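Local coordinates for hydrazine synthase subunit beta (Candidatus Kuenenia stuttgartiensis, PDB 5C2V), which helps form the hydrazine synthase complex, which condenses nitric oxide with ammonium into hydrazine, and may modulate passage of the hydroxylamine intermediate between active sites, at residues A52-P57 with S78-D83; Y70-E75 with S100-S105; Q88-I93 with G129-V134; I93-W98 with A122-D127. All blocks are in the same frame, centred on the assembly; numbering follows the deposited sequence.

Contact 1 (A52-P57 with S78-D83)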
loop_
_atom_site.group_PDB
_atom_site.type_symbol
_atom_site.label_atom_id
_atom_site.label_comp_id
_atom_site.label_asym_id
_atom_site.label_seq_id
_atom_site.Cartn_x
_atom_site.Cartn_y
_atom_site.Cartn_z
ATOM N N ALA B 52 -26.812 43.891 48.348
ATOM C CA ALA B 52 -25.926 44.952 47.889
ATOM C C ALA B 52 -24.522 44.826 48.475
ATOM O O ALA B 52 -24.350 44.629 49.678
ATOM C CB ALA B 52 -26.515 46.312 48.229
ATOM N N VAL B 53 -23.525 44.936 47.604
ATOM C CA VAL B 53 -22.125 44.948 48.008
ATOM C C VAL B 53 -21.437 46.167 47.409
ATOM O O VAL B 53 -22.089 47.027 46.815
ATOM C CB VAL B 53 -21.377 43.673 47.571
ATOM C CG1 VAL B 53 -21.894 42.461 48.333
ATOM C CG2 VAL B 53 -21.494 43.474 46.068
ATOM N N ARG B 54 -20.121 46.242 47.567
ATOM C CA ARG B 54 -19.354 47.364 47.039
ATOM C C ARG B 54 -19.213 47.269 45.521
ATOM O O ARG B 54 -19.794 46.391 44.884
ATOM C CB ARG B 54 -17.975 47.432 47.696
ATOM C CG ARG B 54 -18.002 47.402 49.215
ATOM C CD ARG B 54 -19.004 48.396 49.775
ATOM N NE ARG B 54 -19.015 48.393 51.235
ATOM C CZ ARG B 54 -19.962 48.958 51.976
ATOM N NH1 ARG B 54 -20.983 49.572 51.394
ATOM N NH2 ARG B 54 -19.890 48.907 53.299
ATOM N N VAL B 55 -18.441 48.188 44.950
ATOM C CA VAL B 55 -18.346 48.338 43.501
ATOM C C VAL B 55 -17.686 47.151 42.789
ATOM O O VAL B 55 -16.590 46.724 43.154
ATOM C CB VAL B 55 -17.567 49.622 43.141
ATOM C CG1 VAL B 55 -17.701 49.934 41.661
ATOM C CG2 VAL B 55 -18.066 50.792 43.977
ATOM N N GLN B 56 -18.377 46.638 41.771
ATOM C CA GLN B 56 -17.841 45.643 40.838
ATOM C C GLN B 56 -17.389 44.321 41.482
ATOM O O GLN B 56 -16.205 43.983 41.440
ATOM C CB GLN B 56 -16.665 46.265 40.073
ATOM C CG GLN B 56 -16.230 45.514 38.837
ATOM C CD GLN B 56 -15.205 46.275 38.035
ATOM O OE1 GLN B 56 -15.247 47.501 37.939
ATOM N NE2 GLN B 56 -14.270 45.549 37.460
ATOM N N PRO B 57 -18.318 43.588 42.125
ATOM C CA PRO B 57 -17.876 42.268 42.593
ATOM C C PRO B 57 -17.539 41.310 41.446
ATOM O O PRO B 57 -18.389 41.088 40.584
ATOM C CB PRO B 57 -19.089 41.765 43.377
ATOM C CG PRO B 57 -20.256 42.421 42.709
ATOM C CD PRO B 57 -19.771 43.781 42.279
ATOM N N SER B 78 -11.712 45.807 47.700
ATOM C CA SER B 78 -12.144 45.308 49.003
ATOM C C SER B 78 -12.837 43.950 48.954
ATOM O O SER B 78 -12.991 43.350 47.891
ATOM C CB SER B 78 -13.076 46.325 49.667
ATOM O OG SER B 78 -14.293 46.449 48.949
ATOM N N VAL B 79 -13.237 43.473 50.129
ATOM C CA VAL B 79 -13.950 42.212 50.285
ATOM C C VAL B 79 -15.126 42.387 51.241
ATOM O O VAL B 79 -14.941 42.749 52.403
ATOM C CB VAL B 79 -13.028 41.095 50.821
ATOM C CG1 VAL B 79 -13.838 39.850 51.155
ATOM C CG2 VAL B 79 -11.930 40.774 49.817
ATOM N N SER B 80 -16.332 42.132 50.749
ATOM C CA SER B 80 -17.531 42.240 51.571
ATOM C C SER B 80 -17.834 40.931 52.290
ATOM O O SER B 80 -17.653 39.850 51.729
ATOM C CB SER B 80 -18.730 42.653 50.715
ATOM O OG SER B 80 -18.498 43.897 50.078
ATOM N N VAL B 81 -18.289 41.029 53.534
ATOM C CA VAL B 81 -18.761 39.856 54.258
ATOM C C VAL B 81 -20.280 39.905 54.363
ATOM O O VAL B 81 -20.842 40.844 54.927
ATOM C CB VAL B 81 -18.146 39.754 55.664
ATOM C CG1 VAL B 81 -18.678 38.524 56.384
ATOM C CG2 VAL B 81 -16.630 39.705 55.574
ATOM N N VAL B 82 -20.940 38.891 53.813
ATOM C CA VAL B 82 -22.395 38.883 53.730
ATOM C C VAL B 82 -23.019 37.815 54.620
ATOM O O VAL B 82 -22.601 36.657 54.603
ATOM C CB VAL B 82 -22.864 38.658 52.276
ATOM C CG1 VAL B 82 -24.381 38.532 52.209
ATOM C CG2 VAL B 82 -22.373 39.783 51.378
ATOM N N ASP B 83 -24.020 38.211 55.400
ATOM C CA ASP B 83 -24.807 37.254 56.161
ATOM C C ASP B 83 -25.820 36.623 55.213
ATOM O O ASP B 83 -26.650 37.320 54.629
ATOM C CB ASP B 83 -25.506 37.938 57.339
ATOM C CG ASP B 83 -26.003 36.952 58.377
ATOM O OD1 ASP B 83 -27.008 36.259 58.112
ATOM O OD2 ASP B 83 -25.394 36.876 59.465
#

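Contact 2 (Y70-E75 with S100-S105)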
loop_
_atom_site.group_PDB
_atom_site.type_symbol
_atom_site.label_atom_id
_atom_site.label_comp_id
_atom_site.label_asym_id
_atom_site.label_seq_id
_atom_site.Cartn_x
_atom_site.Cartn_y
_atom_site.Cartn_z
ATOM N N TYR B 70 -18.277 35.506 51.333
ATOM C CA TYR B 70 -17.210 36.483 51.147
ATOM C C TYR B 70 -17.115 36.888 49.682
ATOM O O TYR B 70 -16.734 36.086 48.831
ATOM C CB TYR B 70 -15.871 35.922 51.629
ATOM C CG TYR B 70 -15.711 35.884 53.134
ATOM C CD1 TYR B 70 -16.514 35.067 53.920
ATOM C CD2 TYR B 70 -14.747 36.659 53.767
ATOM C CE1 TYR B 70 -16.366 35.028 55.294
ATOM C CE2 TYR B 70 -14.593 36.626 55.141
ATOM C CZ TYR B 70 -15.405 35.810 55.898
ATOM O OH TYR B 70 -15.254 35.773 57.266
ATOM N N VAL B 71 -17.448 38.142 49.398
ATOM C CA VAL B 71 -17.516 38.631 48.026
ATOM C C VAL B 71 -16.320 39.520 47.703
ATOM O O VAL B 71 -15.908 40.336 48.525
ATOM C CB VAL B 71 -18.822 39.417 47.785
ATOM C CG1 VAL B 71 -18.942 39.824 46.330
ATOM C CG2 VAL B 71 -20.025 38.588 48.205
ATOM N N CYS B 72 -15.759 39.361 46.508
ATOM C CA CYS B 72 -14.626 40.182 46.097
ATOM C C CYS B 72 -15.075 41.399 45.305
ATOM O O CYS B 72 -15.522 41.269 44.169
ATOM C CB CYS B 72 -13.646 39.364 45.256
ATOM S SG CYS B 72 -12.488 38.365 46.201
ATOM N N ASN B 73 -14.919 42.581 45.892
ATOM C CA ASN B 73 -15.210 43.818 45.184
ATOM C C ASN B 73 -13.929 44.355 44.562
ATOM O O ASN B 73 -13.017 44.808 45.263
ATOM C CB ASN B 73 -15.832 44.851 46.123
ATOM C CG ASN B 73 -16.984 44.284 46.931
ATOM O OD1 ASN B 73 -18.092 44.110 46.420
ATOM N ND2 ASN B 73 -16.730 43.999 48.203
ATOM N N ALA B 74 -13.882 44.308 43.234
ATOM C CA ALA B 74 -12.662 44.571 42.485
ATOM C C ALA B 74 -12.306 46.050 42.419
ATOM O O ALA B 74 -11.167 46.435 42.684
ATOM C CB ALA B 74 -12.797 44.009 41.088
ATOM N N GLU B 75 -13.284 46.874 42.061
ATOM C CA GLU B 75 -13.050 48.305 41.913
ATOM C C GLU B 75 -12.855 48.964 43.271
ATOM O O GLU B 75 -12.057 49.890 43.416
ATOM C CB GLU B 75 -14.207 48.967 41.163
ATOM C CG GLU B 75 -14.018 50.457 40.924
ATOM C CD GLU B 75 -12.777 50.765 40.105
ATOM O OE1 GLU B 75 -12.889 50.852 38.865
ATOM O OE2 GLU B 75 -11.690 50.928 40.701
ATOM N N SER B 100 -9.557 39.387 42.447
ATOM C CA SER B 100 -10.287 38.665 41.411
ATOM C C SER B 100 -10.835 37.319 41.870
ATOM O O SER B 100 -11.549 36.647 41.124
ATOM C CB SER B 100 -9.395 38.471 40.184
ATOM O OG SER B 100 -8.193 37.812 40.533
ATOM N N GLY B 101 -10.505 36.925 43.093
ATOM C CA GLY B 101 -10.930 35.632 43.593
ATOM C C GLY B 101 -10.656 35.424 45.066
ATOM O O GLY B 101 -9.742 36.024 45.641
ATOM N N ILE B 102 -11.445 34.542 45.669
ATOM C CA ILE B 102 -11.374 34.289 47.099
ATOM C C ILE B 102 -11.790 32.852 47.407
ATOM O O ILE B 102 -12.675 32.308 46.746
ATOM C CB ILE B 102 -12.262 35.290 47.869
ATOM C CG1 ILE B 102 -12.068 35.160 49.380
ATOM C CG2 ILE B 102 -13.729 35.142 47.467
ATOM C CD1 ILE B 102 -12.659 36.313 50.155
ATOM N N LYS B 103 -11.148 32.232 48.395
ATOM C CA LYS B 103 -11.534 30.879 48.804
ATOM C C LYS B 103 -11.353 30.625 50.297
ATOM O O LYS B 103 -10.394 31.091 50.904
ATOM C CB LYS B 103 -10.753 29.834 48.005
ATOM C CG LYS B 103 -11.376 29.529 46.656
ATOM C CD LYS B 103 -10.350 29.111 45.636
ATOM C CE LYS B 103 -11.022 28.740 44.324
ATOM N NZ LYS B 103 -12.447 28.371 44.513
ATOM N N ILE B 104 -12.280 29.873 50.879
ATOM C CA ILE B 104 -12.255 29.595 52.311
ATOM C C ILE B 104 -11.518 28.292 52.611
ATOM O O ILE B 104 -11.667 27.306 51.889
ATOM C CB ILE B 104 -13.683 29.514 52.891
ATOM C CG1 ILE B 104 -14.567 30.615 52.299
ATOM C CG2 ILE B 104 -13.653 29.592 54.411
ATOM C CD1 ILE B 104 -14.130 32.017 52.662
ATOM N N SER B 105 -10.721 28.299 53.675
ATOM C CA SER B 105 -9.994 27.111 54.111
ATOM C C SER B 105 -10.963 25.999 54.509
ATOM O O SER B 105 -12.105 26.277 54.877
ATOM C CB SER B 105 -9.066 27.457 55.280
ATOM O OG SER B 105 -9.805 27.895 56.407
#

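Contact 3 (Q88-I93 with G129-V134)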
loop_
_atom_site.group_PDB
_atom_site.type_symbol
_atom_site.label_atom_id
_atom_site.label_comp_id
_atom_site.label_asym_id
_atom_site.label_seq_id
_atom_site.Cartn_x
_atom_site.Cartn_y
_atom_site.Cartn_z
ATOM N N GLN B 88 -27.700 40.425 54.169
ATOM C CA GLN B 88 -27.158 41.756 54.434
ATOM C C GLN B 88 -25.635 41.716 54.587
ATOM O O GLN B 88 -25.092 40.767 55.151
ATOM C CB GLN B 88 -27.807 42.339 55.695
ATOM C CG GLN B 88 -27.204 43.643 56.197
ATOM C CD GLN B 88 -27.572 44.832 55.332
ATOM O OE1 GLN B 88 -28.489 44.761 54.514
ATOM N NE2 GLN B 88 -26.858 45.937 55.513
ATOM N N GLU B 89 -24.947 42.742 54.088
ATOM C CA GLU B 89 -23.497 42.824 54.250
ATOM C C GLU B 89 -23.142 43.354 55.634
ATOM O O GLU B 89 -23.488 44.485 55.978
ATOM C CB GLU B 89 -22.885 43.729 53.178
ATOM C CG GLU B 89 -21.413 44.045 53.406
ATOM C CD GLU B 89 -20.951 45.268 52.637
ATOM O OE1 GLU B 89 -19.723 45.458 52.502
ATOM O OE2 GLU B 89 -21.815 46.042 52.173
ATOM N N ILE B 90 -22.451 42.541 56.427
ATOM C CA ILE B 90 -22.109 42.943 57.787
ATOM C C ILE B 90 -20.736 43.597 57.969
ATOM O O ILE B 90 -20.474 44.186 59.018
ATOM C CB ILE B 90 -22.181 41.730 58.734
ATOM C CG1 ILE B 90 -21.151 40.677 58.321
ATOM C CG2 ILE B 90 -23.584 41.141 58.736
ATOM C CD1 ILE B 90 -21.291 39.358 59.051
ATOM N N LYS B 91 -19.864 43.511 56.966
ATOM C CA LYS B 91 -18.553 44.155 57.066
ATOM C C LYS B 91 -17.881 44.360 55.706
ATOM O O LYS B 91 -18.218 43.690 54.727
ATOM C CB LYS B 91 -17.631 43.341 57.984
ATOM C CG LYS B 91 -16.463 44.137 58.561
ATOM C CD LYS B 91 -15.700 43.348 59.614
ATOM C CE LYS B 91 -14.542 44.161 60.179
ATOM N NZ LYS B 91 -13.821 43.437 61.262
ATOM N N GLU B 92 -16.920 45.280 55.660
ATOM C CA GLU B 92 -16.048 45.437 54.502
ATOM C C GLU B 92 -14.580 45.447 54.925
ATOM O O GLU B 92 -14.134 46.351 55.633
ATOM C CB GLU B 92 -16.378 46.719 53.737
ATOM C CG GLU B 92 -15.411 47.019 52.601
ATOM C CD GLU B 92 -15.698 48.341 51.919
ATOM O OE1 GLU B 92 -14.823 48.831 51.173
ATOM O OE2 GLU B 92 -16.798 48.893 52.130
ATOM N N ILE B 93 -13.832 44.440 54.484
ATOM C CA ILE B 93 -12.402 44.356 54.767
ATOM C C ILE B 93 -11.620 44.879 53.570
ATOM O O ILE B 93 -11.979 44.605 52.432
ATOM C CB ILE B 93 -11.972 42.910 55.075
ATOM C CG1 ILE B 93 -12.987 42.237 55.999
ATOM C CG2 ILE B 93 -10.573 42.881 55.678
ATOM C CD1 ILE B 93 -12.727 40.768 56.222
ATOM N N GLY B 129 -12.832 34.747 62.258
ATOM C CA GLY B 129 -13.276 35.169 63.573
ATOM C C GLY B 129 -13.106 36.660 63.770
ATOM O O GLY B 129 -14.015 37.357 64.216
ATOM N N ARG B 130 -11.927 37.157 63.426
ATOM C CA ARG B 130 -11.656 38.575 63.546
ATOM C C ARG B 130 -12.391 39.311 62.434
ATOM O O ARG B 130 -12.716 40.494 62.570
ATOM C CB ARG B 130 -10.150 38.831 63.482
ATOM C CG ARG B 130 -9.360 38.012 64.494
ATOM C CD ARG B 130 -7.888 38.397 64.501
ATOM N NE ARG B 130 -6.956 37.354 64.951
ATOM C CZ ARG B 130 -7.136 36.492 65.955
ATOM N NH1 ARG B 130 -8.207 36.532 66.734
ATOM N NH2 ARG B 130 -6.187 35.603 66.222
ATOM N N MET B 131 -12.670 38.586 61.350
ATOM C CA MET B 131 -13.261 39.156 60.141
ATOM C C MET B 131 -12.355 40.284 59.665
ATOM O O MET B 131 -12.825 41.410 59.470
ATOM C CB MET B 131 -14.691 39.645 60.415
ATOM C CG MET B 131 -15.610 39.600 59.211
ATOM S SD MET B 131 -17.335 39.516 59.710
ATOM C CE MET B 131 -17.327 37.966 60.610
ATOM N N GLU B 132 -11.056 39.984 59.514
ATOM C CA GLU B 132 -10.035 41.018 59.301
ATOM C C GLU B 132 -8.848 40.428 58.556
ATOM O O GLU B 132 -8.655 39.213 58.532
ATOM C CB GLU B 132 -9.664 41.627 60.676
ATOM C CG GLU B 132 -8.553 42.711 60.857
ATOM C CD GLU B 132 -7.154 42.271 60.705
ATOM O OE1 GLU B 132 -6.882 41.039 60.747
ATOM O OE2 GLU B 132 -6.257 43.163 60.533
ATOM N N LYS B 133 -8.071 41.310 57.932
ATOM C CA LYS B 133 -6.979 40.901 57.072
ATOM C C LYS B 133 -5.719 40.768 57.912
ATOM O O LYS B 133 -5.154 41.750 58.394
ATOM C CB LYS B 133 -6.766 41.920 55.953
ATOM C CG LYS B 133 -5.480 41.673 55.151
ATOM C CD LYS B 133 -5.149 42.823 54.193
ATOM C CE LYS B 133 -3.679 42.770 53.724
ATOM N NZ LYS B 133 -3.278 43.978 52.916
ATOM N N VAL B 134 -5.241 39.536 58.041
ATOM C CA VAL B 134 -4.095 39.284 58.896
ATOM C C VAL B 134 -2.778 39.750 58.253
ATOM O O VAL B 134 -2.128 40.686 58.732
ATOM C CB VAL B 134 -3.972 37.787 59.245
ATOM C CG1 VAL B 134 -2.730 37.561 60.104
ATOM C CG2 VAL B 134 -5.228 37.259 59.956
#

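Contact 4 (I93-W98 with A122-D127). With CA (calcium ion), chain Q.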
loop_
_atom_site.group_PDB
_atom_site.type_symbol
_atom_site.label_atom_id
_atom_site.label_comp_id
_atom_site.label_asym_id
_atom_site.label_seq_id
_atom_site.Cartn_x
_atom_site.Cartn_y
_atom_site.Cartn_z
ATOM N N ILE B 93 -13.832 44.440 54.484
ATOM C CA ILE B 93 -12.402 44.356 54.767
ATOM C C ILE B 93 -11.620 44.879 53.570
ATOM O O ILE B 93 -11.979 44.605 52.432
ATOM C CB ILE B 93 -11.972 42.910 55.075
ATOM C CG1 ILE B 93 -12.987 42.237 55.999
ATOM C CG2 ILE B 93 -10.573 42.881 55.678
ATOM C CD1 ILE B 93 -12.727 40.768 56.222
ATOM N N LYS B 94 -10.555 45.633 53.814
ATOM C CA LYS B 94 -9.801 46.212 52.707
ATOM C C LYS B 94 -8.546 45.407 52.377
ATOM O O LYS B 94 -7.772 45.036 53.260
ATOM C CB LYS B 94 -9.450 47.669 53.009
ATOM C CG LYS B 94 -10.679 48.560 53.099
ATOM C CD LYS B 94 -10.338 50.034 52.971
ATOM C CE LYS B 94 -11.604 50.874 52.890
ATOM N NZ LYS B 94 -12.499 50.421 51.786
ATOM N N VAL B 95 -8.365 45.147 51.085
ATOM C CA VAL B 95 -7.309 44.275 50.583
ATOM C C VAL B 95 -6.481 44.980 49.513
ATOM O O VAL B 95 -6.646 46.178 49.279
ATOM C CB VAL B 95 -7.884 42.973 49.994
ATOM C CG1 VAL B 95 -8.550 42.145 51.083
ATOM C CG2 VAL B 95 -8.867 43.286 48.876
ATOM N N GLY B 96 -5.590 44.236 48.864
ATOM C CA GLY B 96 -4.763 44.792 47.809
ATOM C C GLY B 96 -5.573 45.041 46.550
ATOM O O GLY B 96 -6.803 44.999 46.580
ATOM N N ASP B 97 -4.893 45.299 45.436
ATOM C CA ASP B 97 -5.584 45.773 44.241
ATOM C C ASP B 97 -6.347 44.689 43.495
ATOM O O ASP B 97 -5.818 43.614 43.214
ATOM C CB ASP B 97 -4.605 46.449 43.281
ATOM C CG ASP B 97 -5.311 47.342 42.273
ATOM O OD1 ASP B 97 -5.050 48.555 42.258
ATOM O OD2 ASP B 97 -6.145 46.843 41.498
ATOM N N TRP B 98 -7.601 45.005 43.184
ATOM C CA TRP B 98 -8.481 44.156 42.390
ATOM C C TRP B 98 -8.529 42.720 42.880
ATOM O O TRP B 98 -7.916 41.843 42.264
ATOM C CB TRP B 98 -8.066 44.168 40.923
ATOM C CG TRP B 98 -9.160 43.701 40.032
ATOM C CD1 TRP B 98 -9.800 42.492 40.061
ATOM C CD2 TRP B 98 -9.800 44.469 39.013
ATOM N NE1 TRP B 98 -10.774 42.454 39.095
ATOM C CE2 TRP B 98 -10.795 43.656 38.443
ATOM C CE3 TRP B 98 -9.616 45.763 38.519
ATOM C CZ2 TRP B 98 -11.600 44.099 37.405
ATOM C CZ3 TRP B 98 -10.420 46.198 37.487
ATOM C CH2 TRP B 98 -11.396 45.368 36.939
ATOM N N ALA B 122 0.060 39.881 45.400
ATOM C CA ALA B 122 -0.345 39.548 46.760
ATOM C C ALA B 122 -1.440 38.487 46.831
ATOM O O ALA B 122 -2.339 38.435 45.980
ATOM C CB ALA B 122 -0.798 40.804 47.488
ATOM N N ILE B 123 -1.378 37.672 47.878
ATOM C CA ILE B 123 -2.541 36.929 48.338
ATOM C C ILE B 123 -2.798 37.317 49.789
ATOM O O ILE B 123 -2.025 36.962 50.676
ATOM C CB ILE B 123 -2.344 35.409 48.224
ATOM C CG1 ILE B 123 -1.948 35.029 46.797
ATOM C CG2 ILE B 123 -3.611 34.675 48.641
ATOM C CD1 ILE B 123 -1.580 33.574 46.638
ATOM N N ASP B 124 -3.891 38.029 50.035
ATOM C CA ASP B 124 -4.191 38.509 51.378
ATOM C C ASP B 124 -4.961 37.460 52.167
ATOM O O ASP B 124 -5.937 36.891 51.676
ATOM C CB ASP B 124 -4.980 39.818 51.322
ATOM C CG ASP B 124 -4.166 40.965 50.757
ATOM O OD1 ASP B 124 -2.921 40.866 50.748
ATOM O OD2 ASP B 124 -4.770 41.970 50.327
ATOM N N VAL B 125 -4.508 37.201 53.388
ATOM C CA VAL B 125 -5.170 36.237 54.254
ATOM C C VAL B 125 -6.112 36.952 55.221
ATOM O O VAL B 125 -5.838 38.064 55.676
ATOM C CB VAL B 125 -4.150 35.376 55.034
ATOM C CG1 VAL B 125 -3.144 34.762 54.077
ATOM C CG2 VAL B 125 -3.432 36.198 56.078
ATOM N N ILE B 126 -7.245 36.318 55.498
ATOM C CA ILE B 126 -8.278 36.907 56.340
ATOM C C ILE B 126 -8.794 35.908 57.370
ATOM O O ILE B 126 -9.280 34.837 57.014
ATOM C CB ILE B 126 -9.467 37.413 55.495
ATOM C CG1 ILE B 126 -9.045 38.601 54.630
ATOM C CG2 ILE B 126 -10.635 37.793 56.389
ATOM C CD1 ILE B 126 -10.142 39.112 53.719
ATOM N N ASP B 127 -8.688 36.258 58.648
ATOM C CA ASP B 127 -9.250 35.423 59.702
ATOM C C ASP B 127 -10.766 35.591 59.735
ATOM O O ASP B 127 -11.270 36.707 59.634
ATOM C CB ASP B 127 -8.645 35.776 61.060
ATOM C CG ASP B 127 -9.156 34.884 62.173
ATOM O OD1 ASP B 127 -8.656 33.748 62.304
ATOM O OD2 ASP B 127 -10.067 35.315 62.911
HETATM CA CA CA Q . -7.520 48.655 42.544
HETATM O O HOH W 1 -7.751 49.868 40.494
HETATM O O HOH W 2 -6.875 50.960 42.450
HETATM O O HOH W 3 -9.858 48.443 42.374
HETATM O O HOH W 4 -8.482 47.840 40.523
#

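Contact 1 (A52-P57 with S78-D83)
Ser-80 OG sits under the loop 52-57, where Arg-54 CG lies 3.6 Å from it and Val-53 CB 3.8 Å away, while its polar partner is outside this pair of segments: the hydroxyl is hydrogen-bonded to the Glu-89 carboxylate and also lies close to the amide group of Asn-73. Its torsion sets OG opposite the carbonyl carbon (chi1 -59°), so that the oxygen stands up from strand 78-83 to meet the loop. Ser-78, two residues earlier on the same face, brings its OG to 3.8 Å from Arg-54 CG; the first methylenes of the arginine therefore lie over two serine hydroxyls. Bent at chi2 (-49°), the rest of that chain turns off and takes the guanidinium to Glu-92, with which NE forms a salt bridge, and more weakly toward Glu-89. Farther along the strand the contact becomes apolar. Val-53 CG1 passes the Ser-80 CB at 4.0 Å and ends against Val-82 CG2 at 4.1 Å. No hydrogen bond joins the two segments directly. The loop links the outermost strand of one propeller blade, 46-52, to the innermost strand of the next, 57-62, and here it packs against a face of that next blade. The chemistry is thus one of acidic partners on the adjacent strand 88-94: Arg-54 meets both serines through its methylenes, Glu-89 takes the Ser-80 hydroxyl, and Glu-92 takes Arg-54 and, weakly, Ser-78, so the arginine would probably help keep Glu-92 ionised.

Contact 2 (Y70-E75 with S100-S105)
Ile-102 reaches from strand 99-104 across to strand 68-73, and each part of it meets something different. Its CB lies 3.5 Å from Cys-72 SG. The CG2 branch turns to the backbone and comes to 3.4 Å from Tyr-70 O, with the same cysteine sulfur at its flank. The other branch runs out through CG1, almost fully extended (chi1 -173°, chi2 167°), and delivers CD1 to Tyr-70 CB at 3.6 Å; beyond that, the methyl approaches the ring obliquely, at 4.2 Å from Tyr-70 CD2. The phenol ring is met again by Ile-104, whose CD1 lies 4.1 Å from Tyr-70 CD1, the two side chains crossing at about a right angle. Past these carbons the Tyr-70 hydroxyl leaves the pair and hydrogen-bonds to Thr-128. Cys-72 uses its sulfur, directed opposite its carbonyl carbon, to touch Gly-101 C at 3.6 Å; glycine presents only backbone here. Ala-61 and Val-79 of the same neighbouring sheet also touch Ile-102. No hydrogen bond crosses between the segments. Their strands run nearly antiparallel, 163° apart, yet their axes stay 6.8 Å from each other, too wide for partners in one sheet. Tyr-70 and Cys-72 belong to the second strand of one blade, Ile-102 and Ile-104 to the innermost strand of the next. Apolar side chains interleaving between the faces of successive four-stranded antiparallel blades are the arrangement typical of a beta-propeller.

Contact 3 (Q88-I93 with G129-V134)
Lys-91 and Met-131 meet where the outermost strand of one propeller blade, 88-94, passes the turn leading into the outermost strand of the next, 132-137. Each side has a bulge. Ile-90 and Lys-91 both face Val-81 in a classic beta bulge, and both point toward the neighbouring blade; Met-131 and Glu-132 both face Asp-127 in a G1 bulge, with Met-131 in a left-handed helical conformation. The lysine chain is extended along its whole length, CG lying opposite the backbone N (chi1 -159°). It passes Met-131 obliquely, CD 3.8 Å from Met-131 CG, before NZ donates a hydrogen bond of 2.9 Å to Met-131 O. Met-131 also starts out extended, then bends at its last torsion; SD thereby comes to 4.0 Å from Ile-90 CD1, the two side chains at about a right angle. Ile-93 takes the other end of the contact and divides its branches. CD1 lies beneath the Met-131 peptide, 3.3 Å from Met-131 O, and CG2 reaches the Lys-133 CB at 3.9 Å. The site is partly open to solvent, and the lysine ammonium joins the two blades through a backbone carbonyl at the bulge. It meets that carbonyl from above its plane: Lys-91 NZ stands 44° out of the plane of the Met-131 C=O group.

Contact 4 (I93-W98 with A122-D127)
Gly-96 and Asp-124 join the loop leaving one propeller blade to the next blade by a hydrogen bond: Gly-96 N donates to Asp-124 OD2 over 2.8 Å, at an N-H...O angle of 148°, and meets the oxygen nearly along its C-O axis. The same OD2 lies 3.3 Å from Val-95 CB. Toward Ile-93 the contact is apolar. Ile-93 CD1 and Ile-126 CG2 meet tip to tip at 3.6 Å, and Val-95 CG1 faces Ile-126 CD1 more loosely, 4.3 Å apart. In the next shell, Ser-136 hydrogen-bonds to Asp-124 OD1 and so holds the other carboxylate oxygen, while Lys-133 forms a long, weak ion pair with OD2. On the far side of Gly-96 the loop between strands 88-94 and 99-104 continues into Asp-97, which binds calcium, and Trp-98, whose ring makes a cation-pi contact with Arg-70 of the gamma subunit. The glycine bond thus ties the calcium-binding loop to the third strand of the following blade. Asp-77, just before strand 78-83, also binds the metal. With CG opposite its backbone N (chi1 -161°), Asp-97 grips it through both carboxylate oxygens, OD1 and OD2 each 2.5 Å from the calcium ion, and four waters bind the same ion.

In the fold
Contacts 1, 2 and 4 are buried, whereas contact 3 lies at the propeller's surface. All four involve the blade 57-94 or the loop leaving it: contact 1 lays the preceding interblade loop on it, and the other three join it to the following blade, 99-137. Nearest the chain's centre, contact 2 joins its segments through apolar side chains, with no hydrogen bond between them. Farther out, contact 4 combines isoleucine packing with one carboxylate bond beside the calcium site, and contact 3 substitutes a lysine-to-carbonyl bond. Ile-93 is shared by contacts 3 and 4. Contacts 1 and 3 use the neighbouring strands 78-83 and 88-94 of one sheet, while Ala-74 of contact 2 packs on Trp-98 of contact 4.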